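Local coordinates for macrodomain protein (Streptomyces coelicolor, PDB 5E3B) that probably removes ADP-ribose from thymidine in DNA by hydrolysis, as a macrodomain protein whose loss increases antibiotic production in this bacterium, at residues Lys37-Ile42 against Glu94-Val99; Arg128-Ala133 against Arg168-Thr173; Val45-Gly50 against Ala69-Trp74; Arg28-Ala33 against Ser61-Gln66. One frame throughout, in Å; residues are numbered along the deposited sequence. Where two conformers were deposited one is given.

Contact 1 of 4, residues Lys37-Ile42 against Glu94-Val99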
loop_
_atom_site.group_PDB
_atom_site.type_symbol
_atom_site.label_atom_id
_atom_site.label_comp_id
_atom_site.label_asym_id
_atom_site.label_seq_id
_atom_site.Cartn_x
_atom_site.Cartn_y
_atom_site.Cartn_z
ATOM N N LYS A 37 18.667 -1.419 -0.421
ATOM C CA LYS A 37 19.218 -0.500 0.535
ATOM C C LYS A 37 18.261 0.718 0.659
ATOM O O LYS A 37 17.550 1.047 -0.271
ATOM C CB LYS A 37 20.667 -0.080 0.108
ATOM C CG LYS A 37 20.858 1.364 -0.359
ATOM N N GLY A 38 18.321 1.397 1.795
ATOM C CA GLY A 38 17.687 2.662 1.972
ATOM C C GLY A 38 16.307 2.386 2.572
ATOM O O GLY A 38 15.984 1.241 2.861
ATOM N N VAL A 39 15.569 3.435 2.784
ATOM C CA VAL A 39 14.258 3.344 3.440
ATOM C C VAL A 39 13.384 2.632 2.440
ATOM O O VAL A 39 13.417 2.942 1.234
ATOM C CB VAL A 39 13.698 4.729 3.784
ATOM C CG1 VAL A 39 12.321 4.609 4.381
ATOM C CG2 VAL A 39 14.664 5.444 4.759
ATOM N N LYS A 40 12.591 1.740 2.965
ATOM C CA LYS A 40 11.610 0.939 2.181
ATOM C C LYS A 40 10.204 1.216 2.690
ATOM O O LYS A 40 9.953 1.217 3.922
ATOM C CB LYS A 40 11.931 -0.529 2.352
ATOM C CG LYS A 40 13.253 -0.853 1.651
ATOM C CD LYS A 40 13.885 -2.139 2.138
ATOM C CE LYS A 40 14.661 -2.023 3.455
ATOM N NZ LYS A 40 16.028 -1.424 3.412
ATOM N N MET A 41 9.253 1.330 1.733
ATOM C CA MET A 41 7.861 1.530 2.077
ATOM C C MET A 41 7.062 0.522 1.318
ATOM O O MET A 41 7.109 0.480 0.107
ATOM C CB MET A 41 7.379 2.921 1.774
ATOM C CG MET A 41 5.983 3.123 2.209
ATOM S SD MET A 41 5.383 4.750 1.801
ATOM C CE MET A 41 6.307 5.788 2.868
ATOM N N ILE A 42 6.310 -0.273 2.086
ATOM C CA ILE A 42 5.463 -1.336 1.533
ATOM C C ILE A 42 4.034 -0.830 1.520
ATOM O O ILE A 42 3.472 -0.603 2.576
ATOM C CB ILE A 42 5.611 -2.576 2.375
ATOM C CG1 ILE A 42 7.087 -3.017 2.448
ATOM C CG2 ILE A 42 4.709 -3.670 1.912
ATOM C CD1 ILE A 42 7.317 -3.828 3.652
ATOM N N GLU A 94 10.331 -1.443 11.062
ATOM C CA GLU A 94 11.747 -1.709 11.263
ATOM C C GLU A 94 12.428 -0.349 11.290
ATOM O O GLU A 94 11.826 0.712 10.995
ATOM C CB GLU A 94 12.322 -2.578 10.127
ATOM C CG GLU A 94 11.649 -3.906 9.986
ATOM C CD GLU A 94 11.992 -4.911 11.026
ATOM O OE1 GLU A 94 12.886 -4.655 11.879
ATOM O OE2 GLU A 94 11.386 -6.022 11.030
ATOM N N PRO A 95 13.764 -0.318 11.577
ATOM C CA PRO A 95 14.434 0.975 11.562
ATOM C C PRO A 95 14.208 1.816 10.296
ATOM O O PRO A 95 13.992 3.021 10.420
ATOM C CB PRO A 95 15.945 0.584 11.703
ATOM C CG PRO A 95 15.861 -0.597 12.493
ATOM C CD PRO A 95 14.645 -1.398 12.036
ATOM N N TYR A 96 14.250 1.148 9.109
ATOM C CA TYR A 96 14.057 1.874 7.853
ATOM C C TYR A 96 13.039 1.145 7.004
ATOM O O TYR A 96 13.158 1.203 5.764
ATOM C CB TYR A 96 15.385 2.007 7.166
ATOM C CG TYR A 96 16.387 2.758 8.082
ATOM C CD1 TYR A 96 16.208 4.101 8.299
ATOM C CD2 TYR A 96 17.437 2.069 8.708
ATOM C CE1 TYR A 96 17.013 4.825 9.180
ATOM C CE2 TYR A 96 18.335 2.769 9.558
ATOM C CZ TYR A 96 18.103 4.144 9.778
ATOM O OH TYR A 96 18.923 4.900 10.602
ATOM N N VAL A 97 11.997 0.616 7.628
ATOM C CA VAL A 97 10.898 0.023 6.860
ATOM C C VAL A 97 9.535 0.571 7.431
ATOM O O VAL A 97 9.290 0.535 8.690
ATOM C CB VAL A 97 10.893 -1.516 6.819
ATOM C CG1 VAL A 97 9.715 -2.019 5.985
ATOM C CG2 VAL A 97 12.257 -2.080 6.281
ATOM N N TRP A 98 8.625 0.960 6.521
ATOM C CA TRP A 98 7.317 1.427 6.825
ATOM C C TRP A 98 6.316 0.612 5.978
ATOM O O TRP A 98 6.643 0.180 4.906
ATOM C CB TRP A 98 7.126 2.882 6.431
ATOM C CG TRP A 98 7.448 3.907 7.538
ATOM C CD1 TRP A 98 6.550 4.488 8.384
ATOM C CD2 TRP A 98 8.687 4.369 7.922
ATOM N NE1 TRP A 98 7.142 5.307 9.268
ATOM C CE2 TRP A 98 8.480 5.262 8.991
ATOM C CE3 TRP A 98 9.963 4.148 7.447
ATOM C CZ2 TRP A 98 9.521 5.948 9.643
ATOM C CZ3 TRP A 98 10.975 4.765 8.067
ATOM C CH2 TRP A 98 10.755 5.676 9.188
ATOM N N VAL A 99 5.171 0.385 6.556
ATOM C CA VAL A 99 3.958 -0.116 5.830
ATOM C C VAL A 99 2.959 1.009 5.672
ATOM O O VAL A 99 2.577 1.678 6.665
ATOM C CB VAL A 99 3.360 -1.322 6.559
ATOM C CG1 VAL A 99 2.105 -1.804 5.890
ATOM C CG2 VAL A 99 4.412 -2.430 6.616
#

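Contact 2 of 4, residues Arg128-Ala133 against Arg168-Thr173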
loop_
_atom_site.group_PDB
_atom_site.type_symbol
_atom_site.label_atom_id
_atom_site.label_comp_id
_atom_site.label_asym_id
_atom_site.label_seq_id
_atom_site.Cartn_x
_atom_site.Cartn_y
_atom_site.Cartn_z
ATOM N N ARG A 128 -0.501 10.266 -1.876
ATOM C CA ARG A 128 -0.032 10.432 -0.519
ATOM C C ARG A 128 1.175 9.573 -0.129
ATOM O O ARG A 128 2.056 10.021 0.623
ATOM C CB ARG A 128 -1.168 10.212 0.462
ATOM C CG ARG A 128 -2.216 11.251 0.264
ATOM C CD ARG A 128 -3.363 11.171 1.235
ATOM N NE ARG A 128 -4.325 12.237 0.913
ATOM C CZ ARG A 128 -5.467 12.459 1.583
ATOM N NH1 ARG A 128 -5.759 11.735 2.666
ATOM N NH2 ARG A 128 -6.322 13.426 1.168
ATOM N N VAL A 129 1.207 8.332 -0.612
ATOM C CA VAL A 129 2.383 7.490 -0.493
ATOM C C VAL A 129 3.581 8.162 -1.124
ATOM O O VAL A 129 4.664 8.144 -0.583
ATOM C CB VAL A 129 2.096 6.090 -1.100
ATOM C CG1 VAL A 129 3.347 5.271 -1.249
ATOM C CG2 VAL A 129 1.100 5.330 -0.218
ATOM N N ALA A 130 3.381 8.689 -2.350
ATOM C CA ALA A 130 4.440 9.362 -3.045
ATOM C C ALA A 130 4.964 10.538 -2.239
ATOM O O ALA A 130 6.163 10.696 -2.150
ATOM C CB ALA A 130 4.041 9.784 -4.396
ATOM N N ASP A 131 4.071 11.363 -1.688
ATOM C CA ASP A 131 4.551 12.514 -0.847
ATOM C C ASP A 131 5.466 12.014 0.248
ATOM O O ASP A 131 6.523 12.578 0.577
ATOM C CB ASP A 131 3.401 13.315 -0.295
ATOM C CG ASP A 131 2.484 13.928 -1.411
ATOM O OD1 ASP A 131 2.973 14.209 -2.530
ATOM O OD2 ASP A 131 1.256 14.042 -1.191
ATOM N N ARG A 132 5.007 10.976 0.968
ATOM C CA ARG A 132 5.785 10.461 2.142
ATOM C C ARG A 132 7.050 9.771 1.743
ATOM O O ARG A 132 8.129 9.939 2.346
ATOM C CB ARG A 132 4.830 9.603 2.963
ATOM C CG ARG A 132 5.306 9.068 4.312
ATOM C CD ARG A 132 5.459 10.203 5.307
ATOM N NE ARG A 132 5.884 9.621 6.600
ATOM C CZ ARG A 132 6.947 10.034 7.314
ATOM N NH1 ARG A 132 7.726 11.010 6.943
ATOM N NH2 ARG A 132 7.202 9.395 8.467
ATOM N N ALA A 133 7.017 8.989 0.635
ATOM C CA ALA A 133 8.201 8.322 0.135
ATOM C C ALA A 133 9.190 9.317 -0.364
ATOM O O ALA A 133 10.400 9.148 -0.081
ATOM C CB ALA A 133 7.819 7.287 -0.959
ATOM N N ARG A 168 7.216 10.778 -10.247
ATOM C CA ARG A 168 8.009 11.549 -9.282
ATOM C C ARG A 168 9.366 11.052 -8.992
ATOM O O ARG A 168 10.024 11.611 -8.100
ATOM C CB ARG A 168 7.172 11.655 -8.052
ATOM C CG ARG A 168 6.165 12.710 -8.410
ATOM C CD ARG A 168 5.327 13.027 -7.313
ATOM N NE ARG A 168 5.981 13.682 -6.153
ATOM C CZ ARG A 168 5.236 13.849 -5.065
ATOM N NH1 ARG A 168 3.958 13.504 -5.095
ATOM N NH2 ARG A 168 5.722 14.390 -4.003
ATOM N N GLY A 169 9.868 10.110 -9.765
ATOM C CA GLY A 169 11.163 9.569 -9.584
ATOM C C GLY A 169 11.298 8.599 -8.412
ATOM O O GLY A 169 12.421 8.252 -8.073
ATOM N N ILE A 170 10.191 8.087 -7.920
ATOM C CA ILE A 170 10.218 7.146 -6.802
ATOM C C ILE A 170 10.396 5.724 -7.373
ATOM O O ILE A 170 9.568 5.262 -8.165
ATOM C CB ILE A 170 8.981 7.252 -5.957
ATOM C CG1 ILE A 170 8.896 8.678 -5.322
ATOM C CG2 ILE A 170 8.933 6.157 -4.899
ATOM C CD1 ILE A 170 7.526 8.905 -4.862
ATOM N N PRO A 171 11.431 4.997 -6.910
ATOM C CA PRO A 171 11.560 3.612 -7.379
ATOM C C PRO A 171 10.364 2.743 -6.909
ATOM O O PRO A 171 9.959 2.816 -5.756
ATOM C CB PRO A 171 12.819 3.110 -6.705
ATOM C CG PRO A 171 13.554 4.360 -6.186
ATOM C CD PRO A 171 12.501 5.376 -5.954
ATOM N N VAL A 172 9.847 1.889 -7.796
ATOM C CA VAL A 172 8.787 1.022 -7.462
ATOM C C VAL A 172 9.099 -0.409 -7.876
ATOM O O VAL A 172 9.606 -0.668 -8.993
ATOM C CB VAL A 172 7.502 1.458 -8.179
ATOM C CG1 VAL A 172 6.424 0.408 -7.989
ATOM C CG2 VAL A 172 7.003 2.788 -7.660
ATOM N N THR A 173 8.816 -1.324 -6.999
ATOM C CA THR A 173 8.847 -2.740 -7.337
ATOM C C THR A 173 7.512 -3.380 -7.024
ATOM O O THR A 173 6.902 -3.202 -5.970
ATOM C CB THR A 173 9.948 -3.435 -6.537
ATOM O OG1 THR A 173 11.230 -2.791 -6.650
ATOM C CG2 THR A 173 10.043 -4.944 -6.816
#

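Contact 3 of 4, residues Val45-Gly50 against Ala69-Trp74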
loop_
_atom_site.group_PDB
_atom_site.type_symbol
_atom_site.label_atom_id
_atom_site.label_comp_id
_atom_site.label_asym_id
_atom_site.label_seq_id
_atom_site.Cartn_x
_atom_site.Cartn_y
_atom_site.Cartn_z
ATOM N N VAL A 45 -3.373 -2.133 -0.517
ATOM C CA VAL A 45 -4.748 -1.709 -0.506
ATOM C C VAL A 45 -5.602 -2.336 0.611
ATOM O O VAL A 45 -5.810 -3.558 0.597
ATOM C CB VAL A 45 -5.468 -1.927 -1.848
ATOM C CG1 VAL A 45 -6.843 -1.375 -1.753
ATOM C CG2 VAL A 45 -4.690 -1.170 -2.924
ATOM N N CYS A 46 -6.150 -1.516 1.470
ATOM C CA CYS A 46 -7.104 -1.963 2.491
ATOM C C CYS A 46 -8.496 -1.504 2.153
ATOM O O CYS A 46 -8.713 -0.543 1.384
ATOM C CB CYS A 46 -6.661 -1.387 3.835
ATOM S SG CYS A 46 -5.014 -1.887 4.403
ATOM N N ASN A 47 -9.466 -2.153 2.773
ATOM C CA ASN A 47 -10.882 -1.710 2.652
ATOM C C ASN A 47 -11.284 -0.700 3.692
ATOM O O ASN A 47 -10.593 -0.432 4.701
ATOM C CB ASN A 47 -11.809 -2.928 2.645
ATOM C CG ASN A 47 -11.783 -3.664 3.951
ATOM O OD1 ASN A 47 -12.349 -3.201 4.957
ATOM N ND2 ASN A 47 -11.102 -4.780 3.958
ATOM N N ASP A 48 -12.407 -0.049 3.414
ATOM C CA ASP A 48 -12.910 0.978 4.311
ATOM C C ASP A 48 -13.886 0.488 5.350
ATOM O O ASP A 48 -14.563 1.290 6.017
ATOM C CB ASP A 48 -13.569 2.113 3.488
ATOM C CG ASP A 48 -14.754 1.642 2.646
ATOM O OD1 ASP A 48 -15.070 0.439 2.580
ATOM O OD2 ASP A 48 -15.344 2.548 1.965
ATOM N N LEU A 49 -13.928 -0.807 5.540
ATOM C CA LEU A 49 -14.868 -1.407 6.500
ATOM C C LEU A 49 -14.221 -2.037 7.728
ATOM O O LEU A 49 -14.922 -2.567 8.603
ATOM C CB LEU A 49 -15.736 -2.476 5.791
ATOM C CG LEU A 49 -16.808 -1.984 4.823
ATOM C CD1 LEU A 49 -17.445 -3.221 4.241
ATOM C CD2 LEU A 49 -17.832 -1.125 5.566
ATOM N N GLY A 50 -12.895 -1.957 7.867
ATOM C CA GLY A 50 -12.241 -2.488 8.984
ATOM C C GLY A 50 -11.918 -3.978 8.941
ATOM O O GLY A 50 -11.590 -4.586 9.940
ATOM N N ALA A 69 -2.662 -3.786 13.990
ATOM C CA ALA A 69 -3.115 -3.064 15.180
ATOM C C ALA A 69 -3.435 -1.644 14.868
ATOM O O ALA A 69 -4.546 -1.158 15.273
ATOM C CB ALA A 69 -2.047 -3.139 16.243
ATOM N N ALA A 70 -2.554 -1.011 14.119
ATOM C CA ALA A 70 -2.758 0.428 13.710
ATOM C C ALA A 70 -4.035 0.580 12.921
ATOM O O ALA A 70 -4.835 1.553 13.096
ATOM C CB ALA A 70 -1.551 0.932 12.971
ATOM N N TYR A 71 -4.252 -0.295 11.925
ATOM C CA TYR A 71 -5.392 -0.196 11.052
ATOM C C TYR A 71 -6.670 -0.361 11.813
ATOM O O TYR A 71 -7.645 0.340 11.572
ATOM C CB TYR A 71 -5.289 -1.278 9.955
ATOM C CG TYR A 71 -6.535 -1.450 9.121
ATOM C CD1 TYR A 71 -6.830 -0.609 8.011
ATOM C CD2 TYR A 71 -7.455 -2.443 9.371
ATOM C CE1 TYR A 71 -7.977 -0.746 7.260
ATOM C CE2 TYR A 71 -8.552 -2.626 8.620
ATOM C CZ TYR A 71 -8.863 -1.785 7.535
ATOM O OH TYR A 71 -9.974 -2.010 6.788
ATOM N N ARG A 72 -6.732 -1.386 12.663
ATOM C CA ARG A 72 -8.005 -1.656 13.416
ATOM C C ARG A 72 -8.299 -0.467 14.311
ATOM O O ARG A 72 -9.482 -0.098 14.411
ATOM C CB ARG A 72 -7.871 -2.966 14.178
ATOM C CG ARG A 72 -7.767 -4.196 13.310
ATOM C CD ARG A 72 -8.069 -5.422 14.105
ATOM N NE ARG A 72 -7.826 -6.661 13.350
ATOM C CZ ARG A 72 -8.693 -7.242 12.519
ATOM N NH1 ARG A 72 -9.787 -6.684 12.146
ATOM N NH2 ARG A 72 -8.270 -8.347 11.925
ATOM N N ALA A 73 -7.280 0.113 14.938
ATOM C CA ALA A 73 -7.491 1.273 15.836
ATOM C C ALA A 73 -7.950 2.471 15.041
ATOM O O ALA A 73 -8.897 3.187 15.407
ATOM C CB ALA A 73 -6.249 1.578 16.569
ATOM N N TRP A 74 -7.323 2.712 13.886
ATOM C CA TRP A 74 -7.700 3.776 12.961
ATOM C C TRP A 74 -9.147 3.678 12.555
ATOM O O TRP A 74 -9.907 4.619 12.690
ATOM C CB TRP A 74 -6.685 3.807 11.836
ATOM C CG TRP A 74 -6.704 4.935 10.833
ATOM C CD1 TRP A 74 -6.958 6.257 11.076
ATOM C CD2 TRP A 74 -6.338 4.821 9.462
ATOM N NE1 TRP A 74 -6.780 6.994 9.890
ATOM C CE2 TRP A 74 -6.442 6.140 8.881
ATOM C CE3 TRP A 74 -5.985 3.741 8.636
ATOM C CZ2 TRP A 74 -6.136 6.369 7.551
ATOM C CZ3 TRP A 74 -5.715 3.962 7.272
ATOM C CH2 TRP A 74 -5.797 5.306 6.770
HETATM O O HOH W 1 -11.220 -4.135 12.574
#

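Contact 4 of 4, residues Arg28-Ala33 against Ser61-Gln66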
loop_
_atom_site.group_PDB
_atom_site.type_symbol
_atom_site.label_atom_id
_atom_site.label_comp_id
_atom_site.label_asym_id
_atom_site.label_seq_id
_atom_site.Cartn_x
_atom_site.Cartn_y
_atom_site.Cartn_z
ATOM N N ARG A 28 9.109 -11.722 -8.594
ATOM C CA ARG A 28 8.400 -12.705 -7.878
ATOM C C ARG A 28 9.037 -12.757 -6.476
ATOM O O ARG A 28 10.263 -12.870 -6.337
ATOM C CB ARG A 28 8.472 -14.048 -8.599
ATOM C CG ARG A 28 7.876 -15.105 -7.765
ATOM C CD ARG A 28 7.144 -16.124 -8.537
ATOM N NE ARG A 28 6.830 -17.206 -7.633
ATOM C CZ ARG A 28 6.485 -18.435 -7.980
ATOM N NH1 ARG A 28 6.404 -18.787 -9.255
ATOM N NH2 ARG A 28 6.242 -19.343 -7.034
ATOM N N GLY A 29 8.194 -12.537 -5.490
ATOM C CA GLY A 29 8.664 -12.411 -4.114
ATOM C C GLY A 29 7.604 -11.966 -3.155
ATOM O O GLY A 29 6.465 -11.700 -3.469
ATOM N N ASP A 30 8.061 -11.944 -1.889
ATOM C CA ASP A 30 7.180 -11.453 -0.768
ATOM C C ASP A 30 7.596 -9.961 -0.603
ATOM O O ASP A 30 8.709 -9.590 -0.256
ATOM C CB ASP A 30 7.258 -12.329 0.547
ATOM C CG ASP A 30 6.531 -11.739 1.777
ATOM O OD1 ASP A 30 5.758 -10.796 1.754
ATOM O OD2 ASP A 30 6.734 -12.280 2.880
ATOM N N ALA A 31 6.599 -9.124 -0.970
ATOM C CA ALA A 31 6.726 -7.652 -0.831
ATOM C C ALA A 31 7.016 -7.188 0.602
ATOM O O ALA A 31 7.460 -6.071 0.758
ATOM C CB ALA A 31 5.502 -6.958 -1.327
ATOM N N THR A 32 6.771 -8.014 1.604
ATOM C CA THR A 32 7.130 -7.664 2.994
ATOM C C THR A 32 8.534 -7.846 3.316
ATOM O O THR A 32 8.972 -7.497 4.418
ATOM C CB THR A 32 6.207 -8.390 4.017
ATOM O OG1 THR A 32 6.537 -9.786 4.090
ATOM C CG2 THR A 32 4.770 -8.148 3.697
ATOM N N ALA A 33 9.345 -8.347 2.384
ATOM C CA ALA A 33 10.738 -8.436 2.587
ATOM C C ALA A 33 11.575 -7.872 1.474
ATOM O O ALA A 33 12.355 -8.592 0.889
ATOM C CB ALA A 33 11.108 -9.891 2.840
ATOM N N SER A 61 0.764 -9.373 8.561
ATOM C CA SER A 61 0.665 -9.819 10.001
ATOM C C SER A 61 1.560 -11.019 10.296
ATOM O O SER A 61 2.006 -11.184 11.443
ATOM C CB SER A 61 -0.760 -9.995 10.402
ATOM O OG SER A 61 -1.480 -8.792 10.421
ATOM N N ARG A 62 1.872 -11.806 9.273
ATOM C CA ARG A 62 2.927 -12.820 9.447
ATOM C C ARG A 62 4.257 -12.306 9.709
ATOM O O ARG A 62 5.062 -13.089 10.300
ATOM C CB ARG A 62 2.953 -13.842 8.350
ATOM C CG ARG A 62 1.768 -14.793 8.439
ATOM C CD ARG A 62 1.901 -15.912 7.418
ATOM N NE ARG A 62 1.626 -15.506 6.019
ATOM C CZ ARG A 62 0.406 -15.479 5.441
ATOM N NH1 ARG A 62 -0.709 -15.816 6.102
ATOM N NH2 ARG A 62 0.291 -15.104 4.193
ATOM N N ARG A 63 4.546 -11.040 9.421
ATOM C CA ARG A 63 5.835 -10.495 9.715
ATOM C C ARG A 63 5.916 -9.486 10.885
ATOM O O ARG A 63 6.920 -9.445 11.631
ATOM C CB ARG A 63 6.402 -9.793 8.495
ATOM C CG ARG A 63 7.872 -9.620 8.477
ATOM C CD ARG A 63 8.437 -9.231 7.116
ATOM N NE ARG A 63 8.471 -10.324 6.144
ATOM C CZ ARG A 63 9.303 -11.341 6.075
ATOM N NH1 ARG A 63 10.248 -11.561 6.973
ATOM N NH2 ARG A 63 9.083 -12.230 5.108
ATOM N N TRP A 64 4.847 -8.703 11.035
ATOM C CA TRP A 64 4.832 -7.616 12.065
ATOM C C TRP A 64 3.447 -7.469 12.534
ATOM O O TRP A 64 2.485 -7.504 11.757
ATOM C CB TRP A 64 5.231 -6.284 11.521
ATOM C CG TRP A 64 6.533 -6.186 10.755
ATOM C CD1 TRP A 64 7.832 -6.227 11.243
ATOM C CD2 TRP A 64 6.650 -6.025 9.348
ATOM N NE1 TRP A 64 8.715 -6.091 10.221
ATOM C CE2 TRP A 64 8.016 -5.938 9.051
ATOM C CE3 TRP A 64 5.713 -5.903 8.299
ATOM C CZ2 TRP A 64 8.500 -5.755 7.745
ATOM C CZ3 TRP A 64 6.210 -5.749 6.988
ATOM C CH2 TRP A 64 7.537 -5.653 6.741
ATOM N N PRO A 65 3.258 -7.185 13.858
ATOM C CA PRO A 65 1.939 -6.983 14.420
ATOM C C PRO A 65 1.391 -5.499 14.280
ATOM O O PRO A 65 0.173 -5.272 14.315
ATOM C CB PRO A 65 2.230 -7.324 15.926
ATOM C CG PRO A 65 3.615 -6.881 16.110
ATOM C CD PRO A 65 4.325 -7.283 14.902
ATOM N N GLN A 66 2.308 -4.575 14.121
ATOM C CA GLN A 66 1.968 -3.136 14.180
ATOM C C GLN A 66 0.962 -2.681 13.107
ATOM O O GLN A 66 0.046 -1.910 13.401
ATOM C CB GLN A 66 3.119 -2.188 14.240
ATOM C CG GLN A 66 3.970 -2.324 15.489
ATOM C CD GLN A 66 5.064 -3.392 15.307
ATOM O OE1 GLN A 66 5.115 -4.104 14.327
ATOM N NE2 GLN A 66 5.906 -3.554 16.359
#

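Contact 1 of 4, residues Lys37-Ile42 against Glu94-Val99
Lys40 and Val97 sit side by side on neighbouring parallel strands, and the lysine chain crosses the valine at a slant. Its CB lies 4.0 Å from Tyr96 O, the carbonyl that accepts the Lys40 backbone N-H at 2.9 Å. Bends at chi3 (-80°) and chi4 (-78°) then fold the chain back along its own segment. Lys40 CE settles on Val97 CG2 at 3.7 Å, and Lys40 NZ curls round to donate to Gly38 O at 2.7 Å; Val36 O is a second acceptor. The ammonium group is thus gripped by two carbonyls of the incoming loop while its methylenes serve as apolar surface.

Further along, Trp98 N gives its hydrogen to Lys40 O and Ile42 N to Trp98 O, the alternating pattern of a parallel pair. On the Lys40 face Ile42 CD1 reaches Val97 CG1 at 3.8 Å. Val39 rests CG1 on Trp98 CE3 at 3.9 Å and turns CG2 to Tyr96 CD1.

These are strands 40-47 and 97-105, neighbours in the central sheet of the macrodomain. Between the two segments backbone bonds set the register, and the side chains add only apolar contact, the lysine's ammonium group being bound by its own loop.

Contact 2 of 4, residues Arg128-Ala133 against Arg168-Thr173
The guanidinium of Arg168 lies with one face over the helix: Ala130 CB is on that side, 3.8 Å from Arg168 NH1, and Ala130 O lies above the plane, offset toward the rim. The edge carrying NH1 and NH2 is turned to Asp131. Approaching end-on, Arg168 NH1 and NH2 both close on Asp131 OD1, at 2.8 and 3.1 Å. That oxygen lies practically in the guanidinium plane, while the carboxylate is twisted 47° from it, so this is a forked grip on one atom and not a side-by-side pair. NH1 meets OD1 nearly along its C-O bond, and NH2 uses the anti lone pair. A bend at chi3 (66°) in an otherwise extended arginine chain brings the group to the helix.

Deeper in, Ile170 drives CD1 against the same turn, 3.6 Å from Ala130 CB and 3.5 Å from Ala130 O, with Ala133 CB at 4.2 Å. Leu165 of helix 154-166 touches both Ala130 and Ile170, and Val140 of strand 139-143 touches Ile170 and Ala133.

The contact joins helix 119-136 to the loop leading into strand 172-176. Its chemistry is layered: a buried methyl contact on small alanines inside, and outside it, on exposed residues, a salt bridge in which both donors fall on one carboxylate oxygen, which would probably draw negative charge toward OD1.

Contact 3 of 4, residues Val45-Gly50 against Ala69-Trp74
Tyr71 points its ring from the helix into the bend of 45-50, and its hydroxyl donates to Asn47 O at 2.7 Å. The ring reaches across because CG stands opposite the backbone N (chi1 170°). Asn47 O lies at the ring edge, yet the hydroxyl comes in from 45° above the carbonyl plane. Gly50 N adds a weak bond to Tyr71 OH at 3.1 Å, bent to 122° at the hydrogen. The phenol oxygen thus spans from Asn47 O to Gly50 N, the second link weak; within this bend Asn47 OD1 takes Leu49 N, an Asx turn.

The Gly50 backbone lies against the ring edge, its C 3.6 Å from Tyr71 CE2. Gly50 O accepts from a water at 2.7 Å, and that water in turn accepts from Arg72 NH1 at 3.0 Å, while Arg72 NH2 is salt-bridged to Glu68. Cys46 CB approaches Tyr71 CE1 obliquely, at 3.7 Å, while SG makes an oblique sulfur-aromatic contact.

In the fold, helix 66-76 lies here against the end of strand 40-47. Ile103 and Asn101 of strand 97-105 and Gln89 of strand 88-94 also touch Tyr71, and Trp52, in the loop beyond Gly50, meets its ring.

Contact 4 of 4, residues Arg28-Ala33 against Ser61-Gln66
Thr32 OG1 accepts from Arg63 NE at 2.9 Å, in a nearly straight bond (166° at the hydrogen) with the oxygen close to the guanidinium plane. The same hydroxyl also faces the carboxylate of Asp30, with Asp30 OD1 2.7 Å and OD2 2.8 Å from Thr32 OG1. With chi1 at 73°, OG1 sits between the threonine's backbone N and its carbonyl carbon, where it can serve arginine and aspartate together.

Arg63 uses a second nitrogen on the aspartate. Arg63 NH2 donates to Asp30 OD2 at 3.2 Å and forms the salt bridge, reaching the oxygen from above the carboxylate plane, although OD2 itself lies within 4° of the guanidinium plane. Asp30 and Thr32 thus line one arginine's edge, and Ala33 CB lies over a face of the group, 3.8 Å from Arg63 NH2.

Asp30 OD1 also takes the backbone N-H of Thr32, which makes an Asx turn. It is nested in a type I beta turn from Asp30 to Ala33, closed by Ala33 N on Asp30 O. This turn belongs to the loop between strands 25-28 and 40-47 of the macrodomain, and the contact fastens it to helix 56-63 and the residues that follow. Phe56 and Val60 of that helix touch Thr32 as well.

Beside the polar cluster, Trp64 brings CH2 to Thr32 O at 3.3 Å and CZ3 to Thr32 CB. Arg63 CG rests over the centre of one face of the indole, and the Trp64 NE1 hydrogen goes to Glu94.

Contacts 1, 2 and 3 all reach the mixed central sheet, with helices packed against it, and contact 4 ties a loop to a helix beside it. Contact 1 pairs strands 40-47 and 97-105; contact 3 uses the far end of strand 40-47, its centre about 20 Å from that of contact 1. Along the chain contact 3 is nested within the loop closed by contact 1, contact 4 crosses both, and contact 2 follows all three. Contacts 1 and 4, centres about 12 Å apart, meet where Trp64 touches Ile42 and Val99. Contact 2, equally far from contact 1, meets it where Met41 of strand 40-47 packs on Val129 and Arg132 of helix 119-136. Contacts 2 and 3 lie on opposite sides of the chain's centre.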